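Local atomic coordinates of tyrosine--tRNA ligase, mitochondrial (Coccidioides posadasii, PDB entry 5IJX), a protein that probably catalyses ATP-dependent attachment of L-tyrosine to its cognate tRNA, releasing AMP and diphosphate, as a class I aminoacyl-tRNA synthetase. Residues Val47-Gly52 against Asp241-Ile246; Gly105-Lys110 against Glu167-Trp172; Phe145-Tyr150 against Val366-Gly371; Tyr317-Ala322 against Ala357-Ala362. All blocks are in the same frame, centred on the assembly; numbering follows the deposited sequence.

Contact 1 (Val47-Gly52 against Asp241-Ile246); sequences VNSVVG and DQYGNI. With TYR (tyrosine), chain B.
Val-51 meets Tyr-243 and Ile-246 where edge strand 49-51 of the Rossmann-type catalytic domain lies against the first turn of helix 243-259. The meeting is apolar, and no hydrogen bond joins the two segments. One methyl of Val-51 serves both partners: CG2 lies 3.8 Å from Tyr-243 CD1, and the same Val-51 CG2 is 3.7 Å from Ile-246 CG2. The phenol reaches the strand because CG of Tyr-243 is anti to its backbone N (chi1 -177°), which carries the ring out from the helix flank. Along that ring Ser-49 OG stands obliquely, 3.8 Å from Tyr-243 CD1, while Val-50 O lies near the ring plane at its edge. The hydroxyl of Ser-49 finds its polar partner in Thr-282 OG1 of strand 279-283, and Asn-48 and Ser-49 both pair with Thr-282 as a classic beta bulge in the antiparallel edge of the sheet.

Beyond this apolar layer the same turn of chain reaches the substrate. Gln-242 turns its amide the other way, into the tyrosine pocket, with NE2 donating to Asp-241 OD2 at 3.1 Å and also to Asp-113 OD2, which itself binds the ligand. Its carbonyl is gripped several times: Gln-221 NE2 and Asn-245 ND2 both donate to it, the latter over 3.2 Å between Asn-245 ND2 and Gln-242 OE1 and from 41° above the carbonyl plane. The amino nitrogen of the bound tyrosine completes the set, with ligand N 2.8 Å from Gln-242 OE1.

Contact 2 (Gly105-Lys110 against Glu167-Trp172); sequences GGSTAK and ENNNTW
Just past the carboxyl ends of neighbouring parallel strands 99-104 and 164-168, the rim of the Rossmann sheet beside the tyrosine pocket, the backbone of Gly-106 and Ser-107 meets three successive asparagines. Asn-169 spans the gap with both ends of its amide. Its carbonyl takes the amide of Ser-107, with Ser-107 N 3.0 Å from Asn-169 OD1; the bond is nearly straight at 176°, lies in the carbonyl plane and uses a lone pair. At the other end Asn-169 ND2 donates to Thr-108 OG1 over 3.2 Å, and also to Asp-224 OD2. These bonds at both ends fix the rotation of the amide, whose CG sits between backbone N and carbonyl carbon (chi1 60°).

Thr-108 OG1 is further bonded to Asp-73 OD1, so a chain of bonds runs from Asp-73 through Thr-108 and Asn-169 to Asp-224; the bound tyrosine itself contacts Thr-108. Lacking a side chain, Gly-106 lets the amides come close, its CA 3.5 Å from Asn-170 ND2. Asn-168 caps the turn into the short helix by accepting from the backbone, Asn-170 N lying 3.1 Å from Asn-168 OD1. That same oxygen receives a weak, bent bond across the contact, with Gly-106 N 3.2 Å from Asn-168 OD1 and an angle of 126° at the hydrogen.

Contact 3 (Phe145-Tyr150 against Val366-Gly371); sequences FSFEKY and VELIHG
Helices 145-150 and 366-370 pass with their local axes 9.0 Å apart and their N-to-C directions 140° apart, an inclined, roughly antiparallel crossing. The backbones come nearest at Tyr-150 and Leu-368, whose CA atoms are 6.1 Å apart. Leu-368 is the main apolar residue across the interface and is laid against two aromatic rings. Its CB stands over the centre of the Tyr-150 ring, 4.2 Å from Leu-368 CB to the Tyr-150 centroid and only 4° off the normal, a well-formed CH-pi contact. Its CD1 goes further in, 3.7 Å from Tyr-150 CD2, and also covers one face of Phe-147, with Leu-368 CD1 4.2 Å from the Phe-147 ring centroid but shifted toward the rim. CG of Leu-368 is anti to the backbone N (chi1 172°), and this directs the branch between the aromatic side chains. Met-88 of helix 84-95 also touches both Phe-147 and Leu-368.

Toward the polar border, Glu-367 lies at the edge of the phenol, its CD 4.4 Å from Tyr-150 CD1, and its carboxylate forms a salt bridge with Lys-153 one turn along the first helix. The Tyr-150 hydroxyl is bonded to Glu-364 and to the backbone N of Phe-335. Ser-146 OG points at Leu-368 O, but the modelled separation is too short to be trusted. The arrangement joins the crossover helix of a Rossmann beta-alpha-beta unit, 126-154 between strands 99-104 and 164-168, to the helical region that follows the nucleotide-binding fold in tyrosyl-tRNA synthetases.

Contact 4 (Tyr317-Ala322 against Ala357-Ala362); sequences YFVRVA and AQHKLA
Ala-362 forms the apolar centre: its methyl is set against Phe-318 and Val-319, with Ala-362 CB 3.7 Å from Phe-318 CB and Ala-362 CB 4.1 Å from Val-319 CG2. So small a side chain fits the close approach of the backbones here, where the CA atoms of Phe-318 and Ala-362 are 5.0 Å apart. Next to it Leu-361 sends CD2 to the edge of the phenyl ring, near its plane, Leu-361 CD2 being 4.2 Å from Phe-318 CD2. The same methyl also meets the residue beyond the helix end, with Leu-361 CD2 4.3 Å from Val-321 CG2. The Phe-318 ring has further neighbours: Tyr-317 CD2 stands over the centre of one face, and Phe-365 meets it with the ring planes at about 40°.

These residues belong to the helical region that follows the nucleotide-binding fold in this family, where the last turn of helix 311-319 packs on the early part of helix 356-370. Leu-361 reaches on to Leu-330 of helix 326-333, so a third helix shares the apolar layer. At its margin Val-319 CG1 approaches the imidazole of His-359 obliquely, 4.4 Å from His-359 NE2.

The polar edge is the work of Gln-358. CB and CG of Gln-358 lie beside Val-319 O, and the bend at chi2 (76°) then turns the amide onto the chain leaving the helix. Gln-358 NE2 donates to Val-321 O at 3.2 Å, with an angle of 145° at the hydrogen and from above the carbonyl plane; a weak bond from the same nitrogen goes to Asp-323 OD1.

Contacts 1 and 2 both reach the six-stranded mixed sheet, contact 1 through edge strand 49-51 and contact 2 through strand 164-168 at the opposite edge; their centres are about 21 Å apart, and each holds a residue of the tyrosine pocket. Contact 3 lies about 25 Å from contact 2, centre to centre, yet is linked to it in sequence, since helix 126-154 leads into strand 164-168. Contacts 3 and 4 share helix 356-370, with centres about 17 Å apart. Along the chain contact 2 falls between the halves of contact 1, and contact 4 between those of contact 3, while contacts 1 and 3 alternate, interlocking the catalytic fold with the later helices.

Contact 1 (Val47-Gly52 against Asp241-Ile246)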
loop_
_atom_site.group_PDB
_atom_site.type_symbol
_atom_site.label_atom_id
_atom_site.label_comp_id
_atom_site.label_asym_id
_atom_site.label_seq_id
_atom_site.Cartn_x
_atom_site.Cartn_y
_atom_site.Cartn_z
ATOM N N VAL A 47 16.487 29.005 7.060
ATOM C CA VAL A 47 15.454 28.837 6.046
ATOM C C VAL A 47 16.148 28.857 4.693
ATOM O O VAL A 47 16.496 29.924 4.178
ATOM C CB VAL A 47 14.378 29.925 6.138
ATOM C CG1 VAL A 47 13.318 29.719 5.062
ATOM C CG2 VAL A 47 13.746 29.929 7.521
ATOM N N ASN A 48 16.362 27.677 4.110
ATOM C CA ASN A 48 16.834 27.634 2.731
ATOM C C ASN A 48 15.708 27.947 1.752
ATOM O O ASN A 48 15.933 28.632 0.749
ATOM C CB ASN A 48 17.456 26.276 2.412
ATOM C CG ASN A 48 17.892 26.164 0.960
ATOM O OD1 ASN A 48 17.323 25.394 0.184
ATOM N ND2 ASN A 48 18.897 26.947 0.582
ATOM N N SER A 49 14.494 27.472 2.023
ATOM C CA SER A 49 13.353 27.858 1.199
ATOM C C SER A 49 12.075 27.424 1.902
ATOM O O SER A 49 12.097 26.623 2.842
ATOM C CB SER A 49 13.430 27.255 -0.208
ATOM O OG SER A 49 13.028 25.898 -0.203
ATOM N N VAL A 50 10.959 27.973 1.430
ATOM C CA VAL A 50 9.630 27.642 1.926
ATOM C C VAL A 50 8.911 26.828 0.862
ATOM O O VAL A 50 8.919 27.197 -0.319
ATOM C CB VAL A 50 8.826 28.907 2.268
ATOM C CG1 VAL A 50 7.381 28.548 2.601
ATOM C CG2 VAL A 50 9.473 29.652 3.424
ATOM N N VAL A 51 8.285 25.734 1.280
ATOM C CA VAL A 51 7.406 24.965 0.408
ATOM C C VAL A 51 5.990 25.476 0.650
ATOM O O VAL A 51 5.420 25.272 1.728
ATOM C CB VAL A 51 7.514 23.458 0.667
ATOM C CG1 VAL A 51 7.032 22.682 -0.555
ATOM C CG2 VAL A 51 8.947 23.068 1.011
ATOM N N GLY A 52 5.431 26.144 -0.354
ATOM C CA GLY A 52 4.210 26.912 -0.218
ATOM C C GLY A 52 4.492 28.401 -0.333
ATOM O O GLY A 52 5.632 28.840 -0.496
ATOM N N ASP A 241 17.551 18.626 0.519
ATOM C CA ASP A 241 17.293 17.447 -0.301
ATOM C C ASP A 241 15.854 16.964 -0.174
ATOM O O ASP A 241 15.324 16.341 -1.100
ATOM C CB ASP A 241 18.254 16.329 0.096
ATOM C CG ASP A 241 18.054 15.874 1.534
ATOM O OD1 ASP A 241 18.407 16.641 2.456
ATOM O OD2 ASP A 241 17.544 14.751 1.743
ATOM N N GLN A 242 15.207 17.236 0.955
ATOM C CA GLN A 242 13.866 16.729 1.205
ATOM C C GLN A 242 12.776 17.584 0.576
ATOM O O GLN A 242 11.596 17.240 0.713
ATOM C CB GLN A 242 13.633 16.614 2.711
ATOM C CG GLN A 242 14.431 15.496 3.358
ATOM C CD GLN A 242 13.935 14.118 2.958
ATOM O OE1 GLN A 242 12.793 13.753 3.239
ATOM N NE2 GLN A 242 14.791 13.347 2.290
ATOM N N TYR A 243 13.136 18.676 -0.103
ATOM C CA TYR A 243 12.137 19.546 -0.722
ATOM C C TYR A 243 11.081 18.734 -1.469
ATOM O O TYR A 243 9.879 18.848 -1.201
ATOM C CB TYR A 243 12.825 20.532 -1.670
ATOM C CG TYR A 243 11.891 21.528 -2.321
ATOM C CD1 TYR A 243 11.627 22.756 -1.725
ATOM C CD2 TYR A 243 11.283 21.250 -3.537
ATOM C CE1 TYR A 243 10.779 23.673 -2.319
ATOM C CE2 TYR A 243 10.432 22.161 -4.138
ATOM C CZ TYR A 243 10.185 23.371 -3.524
ATOM O OH TYR A 243 9.340 24.282 -4.116
ATOM N N GLY A 244 11.523 17.895 -2.406
ATOM C CA GLY A 244 10.580 17.119 -3.195
ATOM C C GLY A 244 9.627 16.303 -2.343
ATOM O O GLY A 244 8.429 16.231 -2.631
ATOM N N ASN A 245 10.141 15.678 -1.281
ATOM C CA ASN A 245 9.280 14.874 -0.421
ATOM C C ASN A 245 8.287 15.742 0.338
ATOM O O ASN A 245 7.164 15.303 0.609
ATOM C CB ASN A 245 10.123 14.056 0.560
ATOM C CG ASN A 245 10.817 12.884 -0.103
ATOM O OD1 ASN A 245 10.497 12.521 -1.235
ATOM N ND2 ASN A 245 11.764 12.277 0.604
ATOM N N ILE A 246 8.676 16.969 0.683
ATOM C CA ILE A 246 7.789 17.840 1.447
ATOM C C ILE A 246 6.678 18.371 0.554
ATOM O O ILE A 246 5.492 18.296 0.898
ATOM C CB ILE A 246 8.593 18.978 2.099
ATOM C CG1 ILE A 246 9.483 18.412 3.209
ATOM C CG2 ILE A 246 7.660 20.040 2.653
ATOM C CD1 ILE A 246 10.467 19.402 3.786
HETATM N N TYR B . 13.275 11.259 4.391
HETATM C CA TYR B . 14.006 11.527 5.624
HETATM C C TYR B . 15.490 11.201 5.455
HETATM O O TYR B . 16.353 11.752 6.144
HETATM C CB TYR B . 13.417 10.713 6.781
HETATM C CG TYR B . 11.928 10.914 7.003
HETATM C CD1 TYR B . 11.334 12.157 6.825
HETATM C CD2 TYR B . 11.117 9.854 7.390
HETATM C CE1 TYR B . 9.975 12.338 7.028
HETATM C CE2 TYR B . 9.759 10.025 7.594
HETATM C CZ TYR B . 9.192 11.267 7.412
HETATM O OH TYR B . 7.841 11.433 7.618
HETATM O OXT TYR B . 15.863 10.373 4.624
#

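Contact 2 (Gly105-Lys110 against Glu167-Trp172)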
loop_
_atom_site.group_PDB
_atom_site.type_symbol
_atom_site.label_atom_id
_atom_site.label_comp_id
_atom_site.label_asym_id
_atom_site.label_seq_id
_atom_site.Cartn_x
_atom_site.Cartn_y
_atom_site.Cartn_z
ATOM N N GLY A 105 12.034 7.460 11.655
ATOM C CA GLY A 105 11.466 6.687 10.567
ATOM C C GLY A 105 11.644 5.194 10.740
ATOM O O GLY A 105 12.379 4.556 9.981
ATOM N N GLY A 106 10.962 4.621 11.735
ATOM C CA GLY A 106 11.136 3.206 12.019
ATOM C C GLY A 106 10.810 2.320 10.830
ATOM O O GLY A 106 11.546 1.376 10.527
ATOM N N SER A 107 9.704 2.608 10.143
ATOM C CA SER A 107 9.277 1.801 9.006
ATOM C C SER A 107 9.871 2.289 7.691
ATOM O O SER A 107 10.310 1.474 6.871
ATOM C CB SER A 107 7.751 1.800 8.909
ATOM O OG SER A 107 7.186 1.026 9.951
ATOM N N THR A 108 9.888 3.604 7.476
ATOM C CA THR A 108 10.451 4.150 6.247
ATOM C C THR A 108 11.907 3.740 6.063
ATOM O O THR A 108 12.366 3.572 4.927
ATOM C CB THR A 108 10.323 5.674 6.257
ATOM O OG1 THR A 108 10.751 6.185 7.526
ATOM C CG2 THR A 108 8.883 6.089 6.008
ATOM N N ALA A 109 12.648 3.568 7.161
ATOM C CA ALA A 109 14.061 3.218 7.053
ATOM C C ALA A 109 14.262 1.793 6.552
ATOM O O ALA A 109 15.313 1.486 5.978
ATOM C CB ALA A 109 14.750 3.402 8.402
ATOM N N LYS A 110 13.287 0.907 6.770
ATOM C CA LYS A 110 13.389 -0.440 6.223
ATOM C C LYS A 110 13.371 -0.440 4.701
ATOM O O LYS A 110 13.801 -1.423 4.092
ATOM C CB LYS A 110 12.255 -1.312 6.761
ATOM N N GLU A 167 8.177 10.785 18.390
ATOM C CA GLU A 167 7.337 9.761 17.790
ATOM C C GLU A 167 8.181 8.862 16.900
ATOM O O GLU A 167 9.259 9.242 16.440
ATOM C CB GLU A 167 6.195 10.377 16.961
ATOM C CG GLU A 167 4.890 10.561 17.719
ATOM C CD GLU A 167 4.213 9.240 18.048
ATOM O OE1 GLU A 167 4.839 8.176 17.846
ATOM O OE2 GLU A 167 3.050 9.265 18.506
ATOM N N ASN A 168 7.675 7.652 16.671
ATOM C CA ASN A 168 8.241 6.721 15.703
ATOM C C ASN A 168 7.110 6.297 14.782
ATOM O O ASN A 168 6.074 5.817 15.255
ATOM C CB ASN A 168 8.873 5.509 16.396
ATOM C CG ASN A 168 9.557 4.568 15.422
ATOM O OD1 ASN A 168 9.107 4.387 14.290
ATOM N ND2 ASN A 168 10.652 3.963 15.861
ATOM N N ASN A 169 7.298 6.477 13.472
ATOM C CA ASN A 169 6.167 6.352 12.562
ATOM C C ASN A 169 5.598 4.941 12.537
ATOM O O ASN A 169 4.408 4.774 12.240
ATOM C CB ASN A 169 6.553 6.799 11.147
ATOM C CG ASN A 169 7.688 5.996 10.563
ATOM O OD1 ASN A 169 8.089 4.965 11.106
ATOM N ND2 ASN A 169 8.216 6.464 9.438
ATOM N N ASN A 170 6.393 3.925 12.866
ATOM C CA ASN A 170 5.797 2.596 12.921
ATOM C C ASN A 170 4.838 2.441 14.093
ATOM O O ASN A 170 4.219 1.381 14.226
ATOM C CB ASN A 170 6.878 1.511 12.958
ATOM C CG ASN A 170 7.794 1.619 14.152
ATOM O OD1 ASN A 170 7.413 2.110 15.213
ATOM N ND2 ASN A 170 9.021 1.146 13.982
ATOM N N THR A 171 4.689 3.466 14.934
ATOM C CA THR A 171 3.559 3.500 15.854
ATOM C C THR A 171 2.246 3.323 15.106
ATOM O O THR A 171 1.293 2.755 15.652
ATOM C CB THR A 171 3.550 4.820 16.634
ATOM O OG1 THR A 171 4.699 4.884 17.488
ATOM C CG2 THR A 171 2.289 4.946 17.480
ATOM N N TRP A 172 2.170 3.807 13.859
ATOM C CA TRP A 172 0.970 3.636 13.054
ATOM C C TRP A 172 1.157 2.737 11.840
ATOM O O TRP A 172 0.163 2.213 11.330
ATOM C CB TRP A 172 0.425 4.999 12.590
ATOM C CG TRP A 172 1.413 5.916 11.920
ATOM C CD1 TRP A 172 1.749 5.939 10.597
ATOM C CD2 TRP A 172 2.163 6.970 12.539
ATOM N NE1 TRP A 172 2.669 6.933 10.357
ATOM C CE2 TRP A 172 2.940 7.580 11.533
ATOM C CE3 TRP A 172 2.258 7.452 13.849
ATOM C CZ2 TRP A 172 3.797 8.646 11.794
ATOM C CZ3 TRP A 172 3.111 8.509 14.107
ATOM C CH2 TRP A 172 3.870 9.094 13.084
#

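Contact 3 (Phe145-Tyr150 against Val366-Gly371)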
loop_
_atom_site.group_PDB
_atom_site.type_symbol
_atom_site.label_atom_id
_atom_site.label_comp_id
_atom_site.label_asym_id
_atom_site.label_seq_id
_atom_site.Cartn_x
_atom_site.Cartn_y
_atom_site.Cartn_z
ATOM N N PHE A 145 14.871 17.394 26.216
ATOM C CA PHE A 145 15.195 17.996 27.504
ATOM C C PHE A 145 16.376 18.944 27.373
ATOM O O PHE A 145 16.420 19.994 28.026
ATOM C CB PHE A 145 15.493 16.906 28.535
ATOM N N SER A 146 17.344 18.595 26.522
ATOM C CA SER A 146 18.479 19.479 26.295
ATOM C C SER A 146 18.024 20.816 25.721
ATOM O O SER A 146 18.499 21.874 26.147
ATOM C CB SER A 146 19.488 18.806 25.365
ATOM O OG SER A 146 20.627 19.626 25.172
ATOM N N PHE A 147 17.100 20.791 24.755
ATOM C CA PHE A 147 16.565 22.040 24.221
ATOM C C PHE A 147 15.798 22.817 25.278
ATOM O O PHE A 147 15.758 24.052 25.231
ATOM C CB PHE A 147 15.658 21.767 23.022
ATOM C CG PHE A 147 16.362 21.831 21.699
ATOM C CD1 PHE A 147 16.890 23.025 21.236
ATOM C CD2 PHE A 147 16.473 20.702 20.907
ATOM C CE1 PHE A 147 17.532 23.086 20.016
ATOM C CE2 PHE A 147 17.111 20.756 19.686
ATOM C CZ PHE A 147 17.641 21.950 19.239
ATOM N N GLU A 148 15.170 22.121 26.229
ATOM C CA GLU A 148 14.481 22.824 27.307
ATOM C C GLU A 148 15.479 23.549 28.206
ATOM O O GLU A 148 15.349 24.754 28.455
ATOM C CB GLU A 148 13.624 21.844 28.112
ATOM C CG GLU A 148 12.737 22.496 29.163
ATOM C CD GLU A 148 11.831 21.497 29.863
ATOM O OE1 GLU A 148 11.319 20.580 29.186
ATOM O OE2 GLU A 148 11.636 21.621 31.092
ATOM N N LYS A 149 16.496 22.831 28.691
ATOM C CA LYS A 149 17.548 23.426 29.511
ATOM C C LYS A 149 18.211 24.589 28.785
ATOM O O LYS A 149 18.095 25.748 29.200
ATOM C CB LYS A 149 18.604 22.376 29.874
ATOM C CG LYS A 149 18.087 21.229 30.732
ATOM C CD LYS A 149 19.126 20.124 30.879
ATOM N N TYR A 150 18.919 24.271 27.699
ATOM C CA TYR A 150 19.593 25.284 26.895
ATOM C C TYR A 150 18.673 26.448 26.558
ATOM O O TYR A 150 19.126 27.594 26.468
ATOM C CB TYR A 150 20.122 24.629 25.617
ATOM C CG TYR A 150 21.004 25.500 24.752
ATOM C CD1 TYR A 150 22.261 25.900 25.185
ATOM C CD2 TYR A 150 20.592 25.892 23.485
ATOM C CE1 TYR A 150 23.075 26.683 24.387
ATOM C CE2 TYR A 150 21.397 26.670 22.681
ATOM C CZ TYR A 150 22.636 27.064 23.134
ATOM O OH TYR A 150 23.436 27.845 22.330
ATOM N N VAL A 366 28.530 22.256 22.000
ATOM C CA VAL A 366 28.866 21.100 22.828
ATOM C C VAL A 366 28.017 21.087 24.089
ATOM O O VAL A 366 27.707 20.016 24.624
ATOM C CB VAL A 366 30.370 21.088 23.162
ATOM C CG1 VAL A 366 30.703 19.923 24.084
ATOM C CG2 VAL A 366 31.197 20.989 21.887
ATOM N N GLU A 367 27.639 22.261 24.598
ATOM C CA GLU A 367 26.689 22.298 25.704
ATOM C C GLU A 367 25.318 21.818 25.252
ATOM O O GLU A 367 24.683 20.994 25.920
ATOM C CB GLU A 367 26.590 23.709 26.281
ATOM C CG GLU A 367 25.536 23.829 27.381
ATOM C CD GLU A 367 25.506 25.193 28.032
ATOM O OE1 GLU A 367 26.207 26.106 27.550
ATOM O OE2 GLU A 367 24.772 25.354 29.029
ATOM N N LEU A 368 24.848 22.323 24.110
ATOM C CA LEU A 368 23.531 21.939 23.620
ATOM C C LEU A 368 23.418 20.434 23.426
ATOM O O LEU A 368 22.322 19.876 23.554
ATOM C CB LEU A 368 23.235 22.665 22.307
ATOM C CG LEU A 368 21.972 22.245 21.550
ATOM C CD1 LEU A 368 20.734 22.342 22.435
ATOM C CD2 LEU A 368 21.807 23.102 20.303
ATOM N N ILE A 369 24.523 19.760 23.127
ATOM C CA ILE A 369 24.492 18.342 22.778
ATOM C C ILE A 369 24.841 17.451 23.966
ATOM O O ILE A 369 24.123 16.496 24.261
ATOM C CB ILE A 369 25.429 18.073 21.577
ATOM C CG1 ILE A 369 25.022 18.935 20.374
ATOM C CG2 ILE A 369 25.412 16.597 21.207
ATOM C CD1 ILE A 369 23.598 18.713 19.887
ATOM N N HIS A 370 25.933 17.749 24.666
ATOM C CA HIS A 370 26.518 16.820 25.625
ATOM C C HIS A 370 26.434 17.284 27.073
ATOM O O HIS A 370 26.949 16.590 27.957
ATOM C CB HIS A 370 27.984 16.563 25.264
ATOM C CG HIS A 370 28.165 15.609 24.125
ATOM N ND1 HIS A 370 28.707 15.988 22.916
ATOM C CD2 HIS A 370 27.875 14.292 24.012
ATOM C CE1 HIS A 370 28.747 14.945 22.108
ATOM N NE2 HIS A 370 28.248 13.903 22.748
ATOM N N GLY A 371 25.814 18.420 27.343
ATOM C CA GLY A 371 25.693 18.907 28.700
ATOM C C GLY A 371 26.652 20.053 28.980
ATOM O O GLY A 371 27.651 20.260 28.285
#

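Contact 4 (Tyr317-Ala322 against Ala357-Ala362)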
loop_
_atom_site.group_PDB
_atom_site.type_symbol
_atom_site.label_atom_id
_atom_site.label_comp_id
_atom_site.label_asym_id
_atom_site.label_seq_id
_atom_site.Cartn_x
_atom_site.Cartn_y
_atom_site.Cartn_z
ATOM N N TYR A 317 36.180 20.051 16.177
ATOM C CA TYR A 317 35.613 20.325 14.863
ATOM C C TYR A 317 35.119 21.759 14.782
ATOM O O TYR A 317 35.428 22.480 13.825
ATOM C CB TYR A 317 34.471 19.359 14.549
ATOM C CG TYR A 317 33.786 19.662 13.229
ATOM C CD1 TYR A 317 34.299 19.182 12.031
ATOM C CD2 TYR A 317 32.632 20.437 13.181
ATOM C CE1 TYR A 317 33.681 19.459 10.824
ATOM C CE2 TYR A 317 32.009 20.719 11.978
ATOM C CZ TYR A 317 32.537 20.227 10.803
ATOM O OH TYR A 317 31.923 20.503 9.602
ATOM N N PHE A 318 34.348 22.199 15.779
ATOM C CA PHE A 318 33.767 23.532 15.661
ATOM C C PHE A 318 34.787 24.644 15.897
ATOM O O PHE A 318 34.548 25.781 15.475
ATOM C CB PHE A 318 32.579 23.682 16.611
ATOM C CG PHE A 318 31.346 22.966 16.140
ATOM C CD1 PHE A 318 31.095 21.666 16.537
ATOM C CD2 PHE A 318 30.448 23.587 15.286
ATOM C CE1 PHE A 318 29.966 20.998 16.100
ATOM C CE2 PHE A 318 29.316 22.922 14.844
ATOM C CZ PHE A 318 29.076 21.626 15.253
ATOM N N VAL A 319 35.918 24.350 16.541
ATOM C CA VAL A 319 36.954 25.367 16.711
ATOM C C VAL A 319 37.538 25.759 15.360
ATOM O O VAL A 319 37.803 26.939 15.101
ATOM C CB VAL A 319 38.047 24.862 17.672
ATOM C CG1 VAL A 319 39.278 25.759 17.615
ATOM C CG2 VAL A 319 37.517 24.805 19.094
ATOM N N ARG A 320 37.753 24.779 14.479
ATOM C CA ARG A 320 38.463 24.988 13.222
ATOM C C ARG A 320 37.554 25.460 12.093
ATOM O O ARG A 320 37.860 25.218 10.917
ATOM C CB ARG A 320 39.182 23.702 12.813
ATOM N N VAL A 321 36.450 26.129 12.411
ATOM C CA VAL A 321 35.543 26.632 11.385
ATOM C C VAL A 321 36.132 27.889 10.764
ATOM O O VAL A 321 36.748 28.714 11.450
ATOM C CB VAL A 321 34.150 26.900 11.981
ATOM C CG1 VAL A 321 33.268 27.635 10.982
ATOM C CG2 VAL A 321 33.500 25.589 12.394
ATOM N N ALA A 322 35.932 28.042 9.457
ATOM C CA ALA A 322 36.471 29.188 8.740
ATOM C C ALA A 322 36.019 30.490 9.386
ATOM O O ALA A 322 34.877 30.617 9.834
ATOM C CB ALA A 322 36.022 29.149 7.277
ATOM N N ALA A 357 35.269 33.924 18.217
ATOM C CA ALA A 357 33.934 33.452 17.868
ATOM C C ALA A 357 33.882 31.932 17.792
ATOM O O ALA A 357 32.954 31.310 18.320
ATOM C CB ALA A 357 33.489 34.069 16.542
ATOM N N GLN A 358 34.870 31.317 17.137
ATOM C CA GLN A 358 34.896 29.863 17.035
ATOM C C GLN A 358 34.728 29.206 18.399
ATOM O O GLN A 358 34.046 28.181 18.513
ATOM C CB GLN A 358 36.202 29.414 16.370
ATOM C CG GLN A 358 36.252 29.646 14.854
ATOM C CD GLN A 358 36.480 31.101 14.469
ATOM O OE1 GLN A 358 36.796 31.939 15.315
ATOM N NE2 GLN A 358 36.317 31.405 13.183
ATOM N N HIS A 359 35.306 29.798 19.448
ATOM C CA HIS A 359 35.259 29.199 20.780
ATOM C C HIS A 359 33.871 29.308 21.401
ATOM O O HIS A 359 33.350 28.327 21.940
ATOM C CB HIS A 359 36.308 29.851 21.679
ATOM C CG HIS A 359 37.644 29.180 21.626
ATOM N ND1 HIS A 359 38.068 28.295 22.591
ATOM C CD2 HIS A 359 38.644 29.253 20.717
ATOM C CE1 HIS A 359 39.274 27.852 22.284
ATOM N NE2 HIS A 359 39.648 28.421 21.151
ATOM N N LYS A 360 33.264 30.496 21.359
ATOM C CA LYS A 360 31.884 30.625 21.817
ATOM C C LYS A 360 30.975 29.657 21.070
ATOM O O LYS A 360 30.132 28.988 21.678
ATOM C CB LYS A 360 31.404 32.065 21.639
ATOM C CG LYS A 360 30.002 32.332 22.167
ATOM C CD LYS A 360 29.923 32.182 23.677
ATOM C CE LYS A 360 28.548 32.569 24.200
ATOM N N LEU A 361 31.140 29.566 19.749
ATOM C CA LEU A 361 30.384 28.610 18.947
ATOM C C LEU A 361 30.531 27.192 19.491
ATOM O O LEU A 361 29.542 26.535 19.844
ATOM C CB LEU A 361 30.865 28.689 17.496
ATOM C CG LEU A 361 30.253 27.721 16.487
ATOM C CD1 LEU A 361 28.796 28.056 16.239
ATOM C CD2 LEU A 361 31.045 27.763 15.193
ATOM N N ALA A 362 31.773 26.706 19.565
ATOM C CA ALA A 362 32.012 25.327 19.981
ATOM C C ALA A 362 31.445 25.068 21.372
ATOM O O ALA A 362 30.739 24.077 21.592
ATOM C CB ALA A 362 33.512 25.017 19.935
#